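Putative uncharacterized protein PH0734 (Pyrococcus horikoshii, PDB 3D79) is of unknown function but joins a pre-PUA-like domain to a PUA domain and may bind RNA. Local coordinates at residues 75-80 against 171-176; 97-102 against 111-116; 106-111 against 140-145; 131-136 against 161-166. One frame throughout, in Å; residues are numbered along the deposited sequence.

Contact 1 of 4, residues 75-80 against 171-176; sequences FPLVIA and DKIWEV
Trp174 brings the CZ3-CH2 end of its indole against the first turn of helix 78-84, and this apolar contact carries most of the interface. With CG anti to the backbone N (chi1 175°), the ring leaves helix 172-177 and reaches across to Val78 and Ile79. CZ3 of Trp174 lies 3.6 Å from CG1 of Val78 and also 3.6 Å from the backbone N of Ile79, both placed obliquely to the ring, while the carbonyl carbon of Val78 sits at the ring edge, in its plane. CD1 of Ile79 meets CH2 of Trp174 at 3.9 Å, the two side chains crossing at about a right angle. One residue earlier in each segment, CD2 of Leu77, the N-cap residue of its helix, touches CG2 of Ile173 at 4.0 Å. Ile68 and His167 also pack on both Leu77 and Ile173.

No hydrogen bond crosses between the segments; the polar bonds belong to the C-terminal helix and its approach. Asp171 is the N-cap of helix 172-177: its OD1 accepts the backbone N of Trp174 at 2.8 Å, with an N-H...O angle of 172°, almost end-on to the C-O bond. OD2 of the same carboxylate takes His168 N. On the outer surface, NZ of Lys172 forms a salt bridge to OE1 of Glu175 at 2.8 Å.

Putting an alanine in place of Trp174 would probably open a gap beside Val78 and leave CD1 of Ile79 without its partner in this helix. The chemistry thus divides: hydrogen bonds and charges fix the start of the C-terminal helix, whereas the pre-PUA-like region is held to it by hydrophobic burial alone across these segments.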
loop_
_atom_site.group_PDB
_atom_site.type_symbol
_atom_site.label_atom_id
_atom_site.label_comp_id
_atom_site.label_asym_id
_atom_site.label_seq_id
_atom_site.Cartn_x
_atom_site.Cartn_y
_atom_site.Cartn_z
ATOM N N PHE A 75 6.079 -0.809 -2.316
ATOM C CA PHE A 75 4.893 -0.130 -1.803
ATOM C C PHE A 75 4.775 -0.418 -0.311
ATOM O O PHE A 75 5.181 -1.485 0.138
ATOM C CB PHE A 75 3.624 -0.592 -2.527
ATOM C CG PHE A 75 2.479 0.376 -2.410
ATOM C CD1 PHE A 75 2.510 1.595 -3.084
ATOM C CD2 PHE A 75 1.367 0.073 -1.623
ATOM C CE1 PHE A 75 1.465 2.502 -2.976
ATOM C CE2 PHE A 75 0.313 0.972 -1.511
ATOM C CZ PHE A 75 0.359 2.190 -2.189
ATOM N N PRO A 76 4.250 0.542 0.476
ATOM C CA PRO A 76 4.075 0.242 1.900
ATOM C C PRO A 76 3.257 -1.018 2.196
ATOM O O PRO A 76 2.258 -1.288 1.526
ATOM C CB PRO A 76 3.330 1.477 2.429
ATOM C CG PRO A 76 3.736 2.566 1.510
ATOM C CD PRO A 76 3.844 1.926 0.156
ATOM N N LEU A 77 3.689 -1.768 3.204
ATOM C CA LEU A 77 2.927 -2.906 3.717
ATOM C C LEU A 77 1.656 -2.441 4.415
ATOM O O LEU A 77 1.557 -1.284 4.839
ATOM C CB LEU A 77 3.767 -3.706 4.716
ATOM C CG LEU A 77 5.008 -4.419 4.174
ATOM C CD1 LEU A 77 5.877 -4.876 5.320
ATOM C CD2 LEU A 77 4.627 -5.598 3.273
ATOM N N VAL A 78 0.689 -3.346 4.547
ATOM C CA VAL A 78 -0.540 -3.033 5.285
ATOM C C VAL A 78 -0.223 -2.658 6.740
ATOM O O VAL A 78 -0.806 -1.703 7.266
ATOM C CB VAL A 78 -1.611 -4.160 5.178
ATOM C CG1 VAL A 78 -2.862 -3.801 5.979
ATOM C CG2 VAL A 78 -1.998 -4.369 3.717
ATOM N N ILE A 79 0.704 -3.379 7.373
ATOM C CA ILE A 79 1.112 -3.054 8.753
ATOM C C ILE A 79 1.693 -1.636 8.866
ATOM O O ILE A 79 1.358 -0.894 9.805
ATOM C CB ILE A 79 2.052 -4.130 9.391
ATOM C CG1 ILE A 79 2.242 -3.867 10.896
ATOM C CG2 ILE A 79 3.396 -4.196 8.684
ATOM C CD1 ILE A 79 0.939 -3.847 11.690
ATOM N N ALA A 80 2.534 -1.254 7.901
ATOM C CA ALA A 80 3.123 0.088 7.865
ATOM C C ALA A 80 2.041 1.167 7.760
ATOM O O ALA A 80 2.076 2.178 8.475
ATOM C CB ALA A 80 4.109 0.209 6.717
ATOM N N ASP A 171 -3.652 -11.820 5.703
ATOM C CA ASP A 171 -2.959 -12.774 4.827
ATOM C C ASP A 171 -1.633 -13.245 5.444
ATOM O O ASP A 171 -1.306 -12.879 6.577
ATOM C CB ASP A 171 -2.810 -12.248 3.379
ATOM C CG ASP A 171 -1.720 -11.189 3.222
ATOM O OD1 ASP A 171 -0.969 -10.909 4.177
ATOM O OD2 ASP A 171 -1.610 -10.635 2.108
ATOM N N LYS A 172 -0.885 -14.066 4.715
ATOM C CA LYS A 172 0.336 -14.645 5.259
ATOM C C LYS A 172 1.466 -13.627 5.440
ATOM O O LYS A 172 2.259 -13.736 6.375
ATOM C CB LYS A 172 0.788 -15.843 4.421
ATOM C CG LYS A 172 -0.008 -17.115 4.706
ATOM C CD LYS A 172 0.231 -17.614 6.133
ATOM C CE LYS A 172 -0.735 -18.724 6.519
ATOM N NZ LYS A 172 -0.671 -19.042 7.977
ATOM N N ILE A 173 1.522 -12.632 4.554
ATOM C CA ILE A 173 2.473 -11.522 4.708
ATOM C C ILE A 173 2.170 -10.736 5.994
ATOM O O ILE A 173 3.080 -10.408 6.767
ATOM C CB ILE A 173 2.465 -10.589 3.477
ATOM C CG1 ILE A 173 2.961 -11.345 2.236
ATOM C CG2 ILE A 173 3.329 -9.350 3.729
ATOM C CD1 ILE A 173 2.748 -10.632 0.896
ATOM N N TRP A 174 0.888 -10.461 6.220
ATOM C CA TRP A 174 0.424 -9.813 7.447
ATOM C C TRP A 174 0.859 -10.596 8.684
ATOM O O TRP A 174 1.375 -10.018 9.636
ATOM C CB TRP A 174 -1.100 -9.656 7.415
ATOM C CG TRP A 174 -1.706 -9.110 8.680
ATOM C CD1 TRP A 174 -2.248 -9.833 9.709
ATOM C CD2 TRP A 174 -1.854 -7.729 9.041
ATOM N NE1 TRP A 174 -2.714 -8.992 10.688
ATOM C CE2 TRP A 174 -2.491 -7.694 10.303
ATOM C CE3 TRP A 174 -1.510 -6.517 8.423
ATOM C CZ2 TRP A 174 -2.787 -6.496 10.962
ATOM C CZ3 TRP A 174 -1.806 -5.324 9.084
ATOM C CH2 TRP A 174 -2.439 -5.325 10.337
ATOM N N GLU A 175 0.674 -11.915 8.654
ATOM C CA GLU A 175 1.019 -12.759 9.804
ATOM C C GLU A 175 2.466 -12.568 10.247
ATOM O O GLU A 175 2.748 -12.488 11.448
ATOM C CB GLU A 175 0.744 -14.237 9.504
ATOM C CG GLU A 175 -0.739 -14.581 9.436
ATOM C CD GLU A 175 -1.012 -16.076 9.410
ATOM O OE1 GLU A 175 -0.076 -16.875 9.636
ATOM O OE2 GLU A 175 -2.178 -16.451 9.166
ATOM N N VAL A 176 3.376 -12.471 9.277
ATOM C CA VAL A 176 4.811 -12.392 9.570
ATOM C C VAL A 176 5.370 -10.967 9.695
ATOM O O VAL A 176 6.533 -10.796 10.059
ATOM C CB VAL A 176 5.670 -13.212 8.558
ATOM C CG1 VAL A 176 5.222 -14.674 8.530
ATOM C CG2 VAL A 176 5.638 -12.599 7.161
#

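Contact 2 of 4, residues 97-102 against 111-116; sequences VVVDEG and ADVMAP
The carboxylate of Asp100 and the peptide carbonyl of Pro116 are the flat groups that come near each other, and they do so through their oxygens, with no stacking of one plane on the other. OD2 of Asp100 stands 4.2 Å from O of Pro116, and a water joins them by donating to both, 2.9 Å from OD2 of Asp100 and 2.6 Å from O of Pro116. A chi1 of 60° puts CG of Asp100 between its own backbone N and carbonyl carbon, carrying OD2 toward this water. OD1, the other oxygen of the carboxylate, takes a weak bond from Ala103 N. Both segments belong to the PUA domain, where strands 96-99 and 113-114 are members of one curled mixed sheet without pairing directly; across the inside of that curl they meet by side chains. CG1 of Val113 is the common point, 3.8 Å from CG1 of Val99 and 4.4 Å from CG1 of Val97, and the short segments run 56° apart. Ile118 and Val133 also pack on Val113. Outside the apolar patch, Asp112 fastens strand 161-165 alongside, with OD2 in a salt bridge to Lys164 and OD1 accepting Val165 N.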
loop_
_atom_site.group_PDB
_atom_site.type_symbol
_atom_site.label_atom_id
_atom_site.label_comp_id
_atom_site.label_asym_id
_atom_site.label_seq_id
_atom_site.Cartn_x
_atom_site.Cartn_y
_atom_site.Cartn_z
ATOM N N VAL A 97 -7.811 4.309 -1.933
ATOM C CA VAL A 97 -9.099 3.810 -2.400
ATOM C C VAL A 97 -9.918 3.573 -1.141
ATOM O O VAL A 97 -9.567 2.731 -0.314
ATOM C CB VAL A 97 -8.938 2.506 -3.208
ATOM C CG1 VAL A 97 -10.302 1.973 -3.621
ATOM C CG2 VAL A 97 -8.052 2.754 -4.431
ATOM N N VAL A 98 -10.987 4.351 -0.972
ATOM C CA VAL A 98 -11.794 4.282 0.249
ATOM C C VAL A 98 -13.063 3.479 -0.011
ATOM O O VAL A 98 -13.796 3.780 -0.953
ATOM C CB VAL A 98 -12.169 5.691 0.766
ATOM C CG1 VAL A 98 -12.748 5.591 2.164
ATOM C CG2 VAL A 98 -10.931 6.591 0.766
ATOM N N VAL A 99 -13.302 2.471 0.826
ATOM C CA VAL A 99 -14.461 1.576 0.671
ATOM C C VAL A 99 -15.468 1.681 1.820
ATOM O O VAL A 99 -15.119 2.084 2.941
ATOM C CB VAL A 99 -14.043 0.080 0.478
ATOM C CG1 VAL A 99 -13.178 -0.087 -0.764
ATOM C CG2 VAL A 99 -13.355 -0.481 1.711
ATOM N N ASP A 100 -16.715 1.317 1.524
ATOM C CA ASP A 100 -17.771 1.280 2.536
ATOM C C ASP A 100 -17.666 0.040 3.427
ATOM O O ASP A 100 -16.885 -0.870 3.139
ATOM C CB ASP A 100 -19.183 1.457 1.927
ATOM C CG ASP A 100 -19.566 0.381 0.892
ATOM O OD1 ASP A 100 -19.041 -0.753 0.904
ATOM O OD2 ASP A 100 -20.456 0.682 0.066
ATOM N N GLU A 101 -18.445 0.009 4.507
ATOM C CA GLU A 101 -18.345 -1.080 5.490
ATOM C C GLU A 101 -18.737 -2.445 4.918
ATOM O O GLU A 101 -18.210 -3.471 5.350
ATOM C CB GLU A 101 -19.148 -0.763 6.761
ATOM C CG GLU A 101 -20.637 -0.526 6.537
ATOM C CD GLU A 101 -21.359 -0.111 7.808
ATOM O OE1 GLU A 101 -22.267 0.744 7.718
ATOM O OE2 GLU A 101 -21.013 -0.623 8.898
ATOM N N GLY A 102 -19.640 -2.444 3.938
ATOM C CA GLY A 102 -20.078 -3.666 3.262
ATOM C C GLY A 102 -18.986 -4.364 2.472
ATOM O O GLY A 102 -19.019 -5.582 2.301
ATOM N N ALA A 111 -10.887 -11.034 -1.481
ATOM C CA ALA A 111 -11.573 -10.500 -2.655
ATOM C C ALA A 111 -10.915 -9.225 -3.169
ATOM O O ALA A 111 -10.350 -8.448 -2.389
ATOM C CB ALA A 111 -13.052 -10.244 -2.347
ATOM N N ASP A 112 -10.996 -9.007 -4.478
ATOM C CA ASP A 112 -10.524 -7.765 -5.072
ATOM C C ASP A 112 -11.526 -6.652 -4.778
ATOM O O ASP A 112 -12.637 -6.922 -4.324
ATOM C CB ASP A 112 -10.298 -7.939 -6.573
ATOM C CG ASP A 112 -9.103 -8.836 -6.871
ATOM O OD1 ASP A 112 -8.097 -8.749 -6.134
ATOM O OD2 ASP A 112 -9.168 -9.633 -7.832
ATOM N N VAL A 113 -11.127 -5.408 -5.008
ATOM C CA VAL A 113 -12.033 -4.283 -4.737
ATOM C C VAL A 113 -12.929 -4.019 -5.935
ATOM O O VAL A 113 -12.445 -3.786 -7.044
ATOM C CB VAL A 113 -11.283 -2.997 -4.342
ATOM C CG1 VAL A 113 -12.288 -1.904 -3.943
ATOM C CG2 VAL A 113 -10.327 -3.274 -3.197
ATOM N N MET A 114 -14.238 -4.051 -5.697
ATOM C CA MET A 114 -15.224 -3.812 -6.746
ATOM C C MET A 114 -15.723 -2.370 -6.689
ATOM O O MET A 114 -15.919 -1.827 -5.603
ATOM C CB MET A 114 -16.397 -4.785 -6.601
ATOM C CG MET A 114 -15.976 -6.264 -6.536
ATOM S SD MET A 114 -15.068 -6.800 -7.998
ATOM C CE MET A 114 -16.316 -6.625 -9.267
ATOM N N ALA A 115 -15.937 -1.768 -7.858
ATOM C CA ALA A 115 -16.362 -0.365 -7.952
ATOM C C ALA A 115 -17.589 0.034 -7.110
ATOM O O ALA A 115 -17.601 1.137 -6.557
ATOM C CB ALA A 115 -16.546 0.053 -9.410
ATOM N N PRO A 116 -18.630 -0.829 -7.021
ATOM C CA PRO A 116 -19.789 -0.411 -6.204
ATOM C C PRO A 116 -19.495 -0.095 -4.732
ATOM O O PRO A 116 -20.264 0.643 -4.107
ATOM C CB PRO A 116 -20.765 -1.590 -6.319
ATOM C CG PRO A 116 -19.964 -2.741 -6.840
ATOM C CD PRO A 116 -18.863 -2.137 -7.668
HETATM O O HOH W 1 -20.030 2.445 -2.220
#

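Contact 3 of 4, residues 106-111 against 140-145; sequences HILNGA and RPLAIG
A classic beta bulge in the PUA domain, at which Leu142 and Ala143 both face Val133 of the neighbouring strand, turns these two successive side chains toward Ile107 and Leu108 of helix 104-108. CG2 of Ile107 rests over the pair, 3.9 Å from CB of Ala143 and 4.0 Å from CB of Leu142. That methyl lies opposite the backbone N about the CA-CB bond, while CG1 stands opposite the carbonyl carbon (chi1 -65°) and brings CD1 within 4.1 Å of CD1 of Leu142. The second helix residue approaches from the other branch: CD2 of Leu108 is 4.2 Å from CD2 of Leu142, and the same methyl comes 4.1 Å from the backbone O of Leu142. Both helix side chains cross Leu142 at about a right angle. Just beyond, the helix ends in a Schellman motif, with Ala111 N bonded to His106 O at 3.1 Å and Gly110 N to Ile107 O. Gly110 has a phi of 102°, a value at which a side chain would jam against the preceding carbonyl. Val99 touches Ile107 and Leu142 alike, closing the cluster. A short helix laid against the curled mixed sheet in this way is characteristic of the PUA fold.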
loop_
_atom_site.group_PDB
_atom_site.type_symbol
_atom_site.label_atom_id
_atom_site.label_comp_id
_atom_site.label_asym_id
_atom_site.label_seq_id
_atom_site.Cartn_x
_atom_site.Cartn_y
_atom_site.Cartn_z
ATOM N N HIS A 106 -15.331 -8.882 2.659
ATOM C CA HIS A 106 -14.936 -9.517 1.404
ATOM C C HIS A 106 -13.443 -9.326 1.133
ATOM O O HIS A 106 -12.734 -10.287 0.831
ATOM C CB HIS A 106 -15.762 -8.966 0.247
ATOM C CG HIS A 106 -17.221 -9.277 0.353
ATOM N ND1 HIS A 106 -17.750 -10.488 -0.035
ATOM C CD2 HIS A 106 -18.259 -8.543 0.819
ATOM C CE1 HIS A 106 -19.054 -10.484 0.177
ATOM N NE2 HIS A 106 -19.388 -9.317 0.697
ATOM N N ILE A 107 -12.975 -8.084 1.264
ATOM C CA ILE A 107 -11.564 -7.745 1.035
ATOM C C ILE A 107 -10.626 -8.451 2.024
ATOM O O ILE A 107 -9.555 -8.935 1.645
ATOM C CB ILE A 107 -11.353 -6.208 1.053
ATOM C CG1 ILE A 107 -12.107 -5.573 -0.123
ATOM C CG2 ILE A 107 -9.856 -5.839 1.011
ATOM C CD1 ILE A 107 -12.416 -4.090 0.055
ATOM N N LEU A 108 -11.030 -8.520 3.290
ATOM C CA LEU A 108 -10.226 -9.213 4.294
ATOM C C LEU A 108 -10.188 -10.735 4.085
ATOM O O LEU A 108 -9.336 -11.426 4.659
ATOM C CB LEU A 108 -10.701 -8.854 5.709
ATOM C CG LEU A 108 -10.517 -7.394 6.143
ATOM C CD1 LEU A 108 -11.074 -7.199 7.545
ATOM C CD2 LEU A 108 -9.041 -6.963 6.085
ATOM N N ASN A 109 -11.108 -11.231 3.258
ATOM C CA ASN A 109 -11.184 -12.653 2.885
ATOM C C ASN A 109 -10.506 -12.958 1.537
ATOM O O ASN A 109 -10.570 -14.089 1.048
ATOM C CB ASN A 109 -12.652 -13.122 2.888
ATOM C CG ASN A 109 -12.816 -14.604 2.519
ATOM O OD1 ASN A 109 -13.494 -14.947 1.542
ATOM N ND2 ASN A 109 -12.191 -15.480 3.295
ATOM N N GLY A 110 -9.853 -11.957 0.942
ATOM C CA GLY A 110 -9.090 -12.170 -0.295
ATOM C C GLY A 110 -9.744 -11.708 -1.589
ATOM O O GLY A 110 -9.214 -11.955 -2.682
ATOM N N ALA A 111 -10.887 -11.034 -1.481
ATOM C CA ALA A 111 -11.573 -10.500 -2.655
ATOM C C ALA A 111 -10.915 -9.225 -3.169
ATOM O O ALA A 111 -10.350 -8.448 -2.389
ATOM C CB ALA A 111 -13.052 -10.244 -2.347
ATOM N N ARG A 140 -8.782 2.615 8.597
ATOM C CA ARG A 140 -7.854 1.503 8.743
ATOM C C ARG A 140 -7.595 0.912 7.365
ATOM O O ARG A 140 -8.534 0.705 6.598
ATOM C CB ARG A 140 -8.408 0.403 9.658
ATOM C CG ARG A 140 -8.579 0.784 11.122
ATOM C CD ARG A 140 -7.323 1.429 11.691
ATOM N NE ARG A 140 -7.297 1.346 13.152
ATOM C CZ ARG A 140 -6.383 1.925 13.927
ATOM N NH1 ARG A 140 -5.411 2.651 13.391
ATOM N NH2 ARG A 140 -6.446 1.777 15.247
ATOM N N PRO A 141 -6.319 0.654 7.044
ATOM C CA PRO A 141 -6.026 0.043 5.749
ATOM C C PRO A 141 -6.346 -1.445 5.754
ATOM O O PRO A 141 -6.124 -2.133 6.758
ATOM C CB PRO A 141 -4.527 0.277 5.593
ATOM C CG PRO A 141 -4.015 0.239 7.001
ATOM C CD PRO A 141 -5.090 0.913 7.819
ATOM N N LEU A 142 -6.881 -1.926 4.635
ATOM C CA LEU A 142 -7.296 -3.314 4.507
ATOM C C LEU A 142 -6.362 -4.073 3.577
ATOM O O LEU A 142 -6.173 -5.282 3.720
ATOM C CB LEU A 142 -8.707 -3.395 3.916
ATOM C CG LEU A 142 -9.815 -2.531 4.514
ATOM C CD1 LEU A 142 -11.079 -2.697 3.697
ATOM C CD2 LEU A 142 -10.054 -2.904 5.973
ATOM N N ALA A 143 -5.792 -3.357 2.615
ATOM C CA ALA A 143 -5.106 -4.014 1.501
ATOM C C ALA A 143 -4.284 -3.044 0.676
ATOM O O ALA A 143 -4.461 -1.829 0.759
ATOM C CB ALA A 143 -6.131 -4.706 0.596
ATOM N N ILE A 144 -3.393 -3.608 -0.136
ATOM C CA ILE A 144 -2.696 -2.856 -1.162
ATOM C C ILE A 144 -2.859 -3.606 -2.478
ATOM O O ILE A 144 -3.125 -4.820 -2.479
ATOM C CB ILE A 144 -1.194 -2.622 -0.828
ATOM C CG1 ILE A 144 -0.445 -3.945 -0.645
ATOM C CG2 ILE A 144 -1.051 -1.750 0.439
ATOM C CD1 ILE A 144 1.077 -3.801 -0.674
ATOM N N GLY A 145 -2.719 -2.889 -3.583
ATOM C CA GLY A 145 -2.911 -3.509 -4.891
ATOM C C GLY A 145 -2.646 -2.608 -6.070
ATOM O O GLY A 145 -2.036 -1.543 -5.943
#

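Contact 4 of 4, residues 131-136 against 161-166; sequences VFVVEE and KAVKVI
Val131 and Val163 reach toward each other tip to tip, CG2 of Val131 fitting against both methyls of Val163, at 3.7 Å from CG1 and 3.9 Å from CG2. At Val131 a chi1 of -66° turns CG1 opposite the carbonyl carbon, which leaves the touching CG2 between the backbone N and that carbon. Val133, two residues on and on the same side of the strand, adds a looser touch, its CG2 standing 4.5 Å from CG1 of Val163. No hydrogen bond joins the two segments, whose closest CA atoms, those of Val131 and Val163, are 8.0 Å apart.

Around this trio comes a second apolar shell: Val97 packs on Val131 and Val163, Val113 on Val133 and Val163, and Ile125 on Val131. The backbone then sets the positions. Strand 141-147 pairs with both 130-135 and 161-165, so it bridges the two strands whose side chains meet; backbone hydrogen bonds join Val131 to Gly145, and Val133 to Leu142 and Ala143. A classic beta bulge at Ala162 and Val163 turns both residues toward Val113 of the partner strand. Farther out, OE1 of Glu135 accepts Arg140 N, and the chain turns a corner at Ile166. Strands that curl round and bring valines together across a buried interior are what is expected of the pseudo-barrel core of a PUA domain.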
loop_
_atom_site.group_PDB
_atom_site.type_symbol
_atom_site.label_atom_id
_atom_site.label_comp_id
_atom_site.label_asym_id
_atom_site.label_seq_id
_atom_site.Cartn_x
_atom_site.Cartn_y
_atom_site.Cartn_z
ATOM N N VAL A 131 -1.899 1.118 -5.250
ATOM C CA VAL A 131 -2.842 1.852 -4.402
ATOM C C VAL A 131 -2.986 1.141 -3.061
ATOM O O VAL A 131 -2.636 -0.031 -2.936
ATOM C CB VAL A 131 -4.244 1.992 -5.066
ATOM C CG1 VAL A 131 -4.171 2.869 -6.331
ATOM C CG2 VAL A 131 -4.869 0.623 -5.362
ATOM N N PHE A 132 -3.487 1.847 -2.049
ATOM C CA PHE A 132 -3.924 1.168 -0.838
ATOM C C PHE A 132 -5.424 1.337 -0.657
ATOM O O PHE A 132 -6.023 2.277 -1.189
ATOM C CB PHE A 132 -3.163 1.633 0.417
ATOM C CG PHE A 132 -3.464 3.043 0.822
ATOM C CD1 PHE A 132 -4.483 3.317 1.727
ATOM C CD2 PHE A 132 -2.727 4.102 0.297
ATOM C CE1 PHE A 132 -4.775 4.628 2.093
ATOM C CE2 PHE A 132 -3.005 5.412 0.669
ATOM C CZ PHE A 132 -4.034 5.671 1.566
ATOM N N VAL A 133 -6.010 0.413 0.096
ATOM C CA VAL A 133 -7.447 0.359 0.313
ATOM C C VAL A 133 -7.707 0.616 1.789
ATOM O O VAL A 133 -7.115 -0.037 2.640
ATOM C CB VAL A 133 -8.018 -1.023 -0.081
ATOM C CG1 VAL A 133 -9.542 -1.035 0.051
ATOM C CG2 VAL A 133 -7.594 -1.396 -1.508
ATOM N N VAL A 134 -8.584 1.576 2.081
ATOM C CA VAL A 134 -8.944 1.894 3.470
ATOM C C VAL A 134 -10.453 1.949 3.622
ATOM O O VAL A 134 -11.151 2.330 2.684
ATOM C CB VAL A 134 -8.342 3.246 3.946
ATOM C CG1 VAL A 134 -6.867 3.080 4.271
ATOM C CG2 VAL A 134 -8.575 4.348 2.912
ATOM N N GLU A 135 -10.947 1.588 4.803
ATOM C CA GLU A 135 -12.381 1.677 5.081
ATOM C C GLU A 135 -12.730 3.050 5.649
ATOM O O GLU A 135 -11.923 3.659 6.351
ATOM C CB GLU A 135 -12.868 0.534 5.985
ATOM C CG GLU A 135 -12.066 0.282 7.260
ATOM C CD GLU A 135 -12.389 1.255 8.391
ATOM O OE1 GLU A 135 -11.473 1.573 9.174
ATOM O OE2 GLU A 135 -13.551 1.710 8.490
ATOM N N GLU A 136 -13.932 3.525 5.339
ATOM C CA GLU A 136 -14.271 4.936 5.533
ATOM C C GLU A 136 -14.458 5.408 6.988
ATOM O O GLU A 136 -14.485 6.613 7.242
ATOM C CB GLU A 136 -15.463 5.339 4.651
ATOM C CG GLU A 136 -16.796 4.700 5.012
ATOM C CD GLU A 136 -17.949 5.186 4.129
ATOM O OE1 GLU A 136 -17.932 6.352 3.682
ATOM O OE2 GLU A 136 -18.879 4.395 3.876
ATOM N N LYS A 161 -14.413 -4.319 -11.746
ATOM C CA LYS A 161 -13.319 -4.483 -10.780
ATOM C C LYS A 161 -12.397 -3.270 -10.788
ATOM O O LYS A 161 -11.923 -2.835 -11.850
ATOM C CB LYS A 161 -12.496 -5.749 -11.043
ATOM C CG LYS A 161 -11.652 -6.158 -9.817
ATOM C CD LYS A 161 -10.823 -7.433 -10.031
ATOM C CE LYS A 161 -11.694 -8.693 -10.047
ATOM N NZ LYS A 161 -12.663 -8.783 -8.919
ATOM N N ALA A 162 -12.122 -2.756 -9.591
ATOM C CA ALA A 162 -11.366 -1.520 -9.437
ATOM C C ALA A 162 -9.914 -1.720 -9.027
ATOM O O ALA A 162 -9.035 -0.982 -9.478
ATOM C CB ALA A 162 -12.065 -0.615 -8.450
ATOM N N VAL A 163 -9.664 -2.694 -8.156
ATOM C CA VAL A 163 -8.307 -2.929 -7.646
ATOM C C VAL A 163 -7.990 -4.414 -7.581
ATOM O O VAL A 163 -8.741 -5.181 -6.985
ATOM C CB VAL A 163 -8.110 -2.331 -6.224
ATOM C CG1 VAL A 163 -6.688 -2.578 -5.711
ATOM C CG2 VAL A 163 -8.430 -0.835 -6.204
ATOM N N LYS A 164 -6.874 -4.803 -8.199
ATOM C CA LYS A 164 -6.321 -6.141 -8.022
ATOM C C LYS A 164 -5.488 -6.155 -6.746
ATOM O O LYS A 164 -4.403 -5.567 -6.710
ATOM C CB LYS A 164 -5.456 -6.544 -9.231
ATOM C CG LYS A 164 -4.955 -7.987 -9.188
ATOM C CD LYS A 164 -6.110 -8.949 -9.480
ATOM C CE LYS A 164 -5.791 -10.345 -9.022
ATOM N NZ LYS A 164 -7.022 -11.163 -8.900
ATOM N N VAL A 165 -6.000 -6.812 -5.707
ATOM C CA VAL A 165 -5.315 -6.871 -4.412
ATOM C C VAL A 165 -4.110 -7.815 -4.482
ATOM O O VAL A 165 -4.203 -8.912 -5.044
ATOM C CB VAL A 165 -6.274 -7.272 -3.270
ATOM C CG1 VAL A 165 -5.511 -7.462 -1.956
ATOM C CG2 VAL A 165 -7.361 -6.207 -3.109
ATOM N N ILE A 166 -2.981 -7.369 -3.934
ATOM C CA ILE A 166 -1.764 -8.190 -3.903
ATOM C C ILE A 166 -1.330 -8.560 -2.481
ATOM O O ILE A 166 -0.480 -9.430 -2.287
ATOM C CB ILE A 166 -0.585 -7.522 -4.680
ATOM C CG1 ILE A 166 -0.099 -6.248 -3.969
ATOM C CG2 ILE A 166 -0.981 -7.251 -6.136
ATOM C CD1 ILE A 166 1.150 -5.617 -4.607
#

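Overall arrangement
Contacts 2, 3 and 4 form one cluster in the PUA domain, their centres 7 to 9 Å apart, all reaching the same curled mixed sheet; strand 96-99 lies beside 130-135, 113-114 beside 161-165, and 141-147 next to both 130-135 and 161-165. Along the chain contact 2 closes before contact 4 opens, while contact 3 alternates with each. Contact 1 spans all three, from strand 73-76 and helix 78-84 to the C-terminal helix 172-177. Its centre is 11 Å from that of contact 3, which it touches through Pro141, Ala143 and Ile144, 14 Å from that of contact 4, which Phe75 touches, and 19 Å from that of contact 2. The chain's end thus returns past the PUA core to the pre-PUA-like region.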